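PDB 3ABF: 4-oxalocrotonate tautomerase, which is a small tautomerase-family enzyme of the MIF clan, assembled as a hexamer of identical short chains. Local coordinates for residues E45-R48 and D49-A52. Numbering follows the deposited sequence.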
ATOM      1  N   GLU A  45     -10.771   3.799   4.116  1.00 16.23           N
ATOM      2  CA  GLU A  45     -11.615   3.489   5.257  1.00 16.68           C
ATOM      3  C   GLU A  45     -11.716   1.984   5.441  1.00 19.61           C
ATOM      4  O   GLU A  45     -12.124   1.247   4.526  1.00 18.99           O
ATOM      5  CB  GLU A  45     -13.010   4.095   5.047  1.00 20.44           C
ATOM      6  CG  GLU A  45     -13.009   5.619   4.975  1.00 18.57           C
ATOM      7  CD  GLU A  45     -14.388   6.189   4.696  1.00 27.89           C
ATOM      8  OE1 GLU A  45     -14.780   6.292   3.512  1.00 25.07           O
ATOM      9  OE2 GLU A  45     -15.091   6.518   5.671  1.00 32.28           O
ATOM     10  N   VAL A  46     -11.350   1.526   6.627  1.00 15.53           N
ATOM     11  CA  VAL A  46     -11.381   0.099   6.895  1.00 24.06           C
ATOM     12  C   VAL A  46     -12.524  -0.251   7.828  1.00 22.94           C
ATOM     13  O   VAL A  46     -12.902   0.532   8.701  1.00 22.37           O
ATOM     14  CB  VAL A  46     -10.042  -0.385   7.477  1.00 23.03           C
ATOM     15  CG1 VAL A  46      -8.901   0.086   6.581  1.00 26.49           C
ATOM     16  CG2 VAL A  46      -9.856   0.133   8.875  1.00 30.80           C
ATOM     17  N   ARG A  47     -13.088  -1.429   7.622  1.00 20.05           N
ATOM     18  CA  ARG A  47     -14.196  -1.862   8.444  1.00 17.55           C
ATOM     19  C   ARG A  47     -13.682  -2.423   9.753  1.00 16.27           C
ATOM     20  O   ARG A  47     -12.527  -2.806   9.861  1.00 14.23           O
ATOM     21  CB  ARG A  47     -15.045  -2.876   7.674  1.00 20.98           C
ATOM     22  CG  ARG A  47     -15.612  -2.260   6.381  1.00 25.97           C
ATOM     23  CD  ARG A  47     -16.866  -2.972   5.926  1.00 28.12           C
ATOM     24  NE  ARG A  47     -16.578  -4.307   5.410  1.00 39.17           N
ATOM     25  CZ  ARG A  47     -16.105  -4.548   4.192  1.00 42.36           C
ATOM     26  NH1 ARG A  47     -15.872  -5.798   3.808  1.00 29.91           N
ATOM     27  NH2 ARG A  47     -15.868  -3.537   3.357  1.00 35.45           N
ATOM     28  N   ARG A  48     -14.542  -2.467  10.759  1.00 22.36           N
ATOM     29  CA  ARG A  48     -14.123  -2.964  12.061  1.00 17.24           C
ATOM     30  C   ARG A  48     -13.665  -4.414  12.078  1.00 19.33           C
ATOM     31  O   ARG A  48     -12.873  -4.791  12.936  1.00 18.25           O
ATOM     32  CB  ARG A  48     -15.238  -2.737  13.083  1.00 24.70           C
ATOM     33  CG  ARG A  48     -15.361  -1.272  13.497  1.00 26.44           C
ATOM     34  CD  ARG A  48     -16.471  -1.091  14.518  1.00 49.32           C
ATOM     35  NE  ARG A  48     -16.412   0.208  15.182  1.00 56.71           N
ATOM     36  CZ  ARG A  48     -16.439   1.373  14.546  1.00 50.32           C
ATOM     37  NH1 ARG A  48     -16.383   2.508  15.228  1.00 63.64           N
ATOM     38  NH2 ARG A  48     -16.512   1.403  13.230  1.00 51.10           N
ATOM     39  N   ASP A  49     -14.156  -5.241  11.156  1.00 17.50           N
ATOM     40  CA  ASP A  49     -13.714  -6.633  11.133  1.00 13.43           C
ATOM     41  C   ASP A  49     -12.482  -6.809  10.226  1.00 18.84           C
ATOM     42  O   ASP A  49     -12.152  -7.925   9.843  1.00 26.87           O
ATOM     43  CB  ASP A  49     -14.859  -7.567  10.701  1.00 19.98           C
ATOM     44  CG  ASP A  49     -15.308  -7.340   9.265  1.00 29.81           C
ATOM     45  OD1 ASP A  49     -15.202  -6.200   8.765  1.00 21.43           O
ATOM     46  OD2 ASP A  49     -15.796  -8.312   8.640  1.00 33.32           O
ATOM     47  N   GLN A  50     -11.801  -5.704   9.906  1.00 15.33           N
ATOM     48  CA  GLN A  50     -10.590  -5.744   9.074  1.00 12.03           C
ATOM     49  C   GLN A  50      -9.399  -5.065   9.752  1.00 16.50           C
ATOM     50  O   GLN A  50      -8.335  -4.922   9.146  1.00 17.46           O
ATOM     51  CB  GLN A  50     -10.824  -5.014   7.756  1.00 17.66           C
ATOM     52  CG  GLN A  50     -11.985  -5.518   6.940  1.00 17.51           C
ATOM     53  CD  GLN A  50     -12.154  -4.740   5.664  1.00 21.82           C
ATOM     54  OE1 GLN A  50     -12.105  -3.509   5.667  1.00 17.43           O
ATOM     55  NE2 GLN A  50     -12.380  -5.449   4.559  1.00 21.90           N
ATOM     56  N   TRP A  51      -9.573  -4.637  10.991  1.00 14.12           N
ATOM     57  CA  TRP A  51      -8.492  -3.941  11.692  1.00 12.21           C
ATOM     58  C   TRP A  51      -8.350  -4.495  13.089  1.00 17.15           C
ATOM     59  O   TRP A  51      -9.331  -4.638  13.817  1.00 15.34           O
ATOM     60  CB  TRP A  51      -8.787  -2.434  11.764  1.00 22.63           C
ATOM     61  CG  TRP A  51      -7.508  -1.585  11.659  1.00 36.08           C
ATOM     62  CD1 TRP A  51      -6.220  -2.049  11.536  1.00 40.57           C
ATOM     63  CD2 TRP A  51      -7.413  -0.153  11.649  1.00 28.06           C
ATOM     64  NE1 TRP A  51      -5.338  -0.997  11.450  1.00 36.26           N
ATOM     65  CE2 TRP A  51      -6.041   0.177  11.517  1.00 37.14           C
ATOM     66  CE3 TRP A  51      -8.349   0.881  11.742  1.00 36.44           C
ATOM     67  CZ2 TRP A  51      -5.589   1.497  11.474  1.00 32.83           C
ATOM     68  CZ3 TRP A  51      -7.894   2.202  11.699  1.00 40.94           C
ATOM     69  CH2 TRP A  51      -6.529   2.493  11.566  1.00 41.06           C
ATOM     70  N   ALA A  52      -7.120  -4.789  13.480  1.00 15.42           N
ATOM     71  CA  ALA A  52      -6.890  -5.352  14.797  1.00 15.15           C
ATOM     72  C   ALA A  52      -5.666  -4.748  15.474  1.00 16.49           C
ATOM     73  O   ALA A  52      -4.705  -4.339  14.814  1.00 19.19           O
ATOM     74  CB  ALA A  52      -6.724  -6.844  14.678  1.00 15.96           C
TER
HETATM   75  O   HOH W   1     -12.706  -1.280   3.687  1.00 33.73           O
HETATM   76  O   HOH W   2     -17.353  -5.909   7.055  1.00 37.86           O
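Gln-50 NE2 sits over one face of the Arg-47 guanidinium, 3.6 Å from Arg-47 NH1 and offset toward the rim, with the amide and guanidinium planes 31° apart. The Asp-49 carboxylate runs alongside the same arginine, pointing the same way, but Asp-49 OD1 stays 4.1 Å from Arg-47 NE, too far for a salt bridge; a water donates to OD1. At the Trp-51 indole the approach is oblique: Val-46 CG2 presses on Trp-51 CE3 at 3.3 Å, a tight apolar touch.

Between these, Gln-50 closes the turn. Its chain runs straight beyond CG (chi2 180°) and carries Gln-50 OE1 back to Arg-47 N, 3.0 Å away in a nearly straight bond. A second water, also held by Glu-45 O, donates to OE1, so two donors grip this oxygen. Gln-50 N donates to Arg-47 O at 3.0 Å, closing a type I beta turn with Arg-48 and Asp-49 at its corners. While OE1 takes Arg-47 N and the water, NE2 bonds Glu-45 OE1 of the second subunit; both ends of the amide are thus engaged, which should fix its flip.

The turn links strand 39-46, which ends the parallel beta-alpha-beta unit of strand 2-9, helix 14-31 and strand 39-46, to the short strand 51-53. Val-46 and Trp-51 both pack on Leu-9, and Asp-49 touches Ser-59 of helix 58-61 while making a salt bridge to Lys-17 of the second subunit. Beyond the turn, Trp-51 and Ala-52 pair antiparallel with a strand of that subunit, carrying the sheet across the interface.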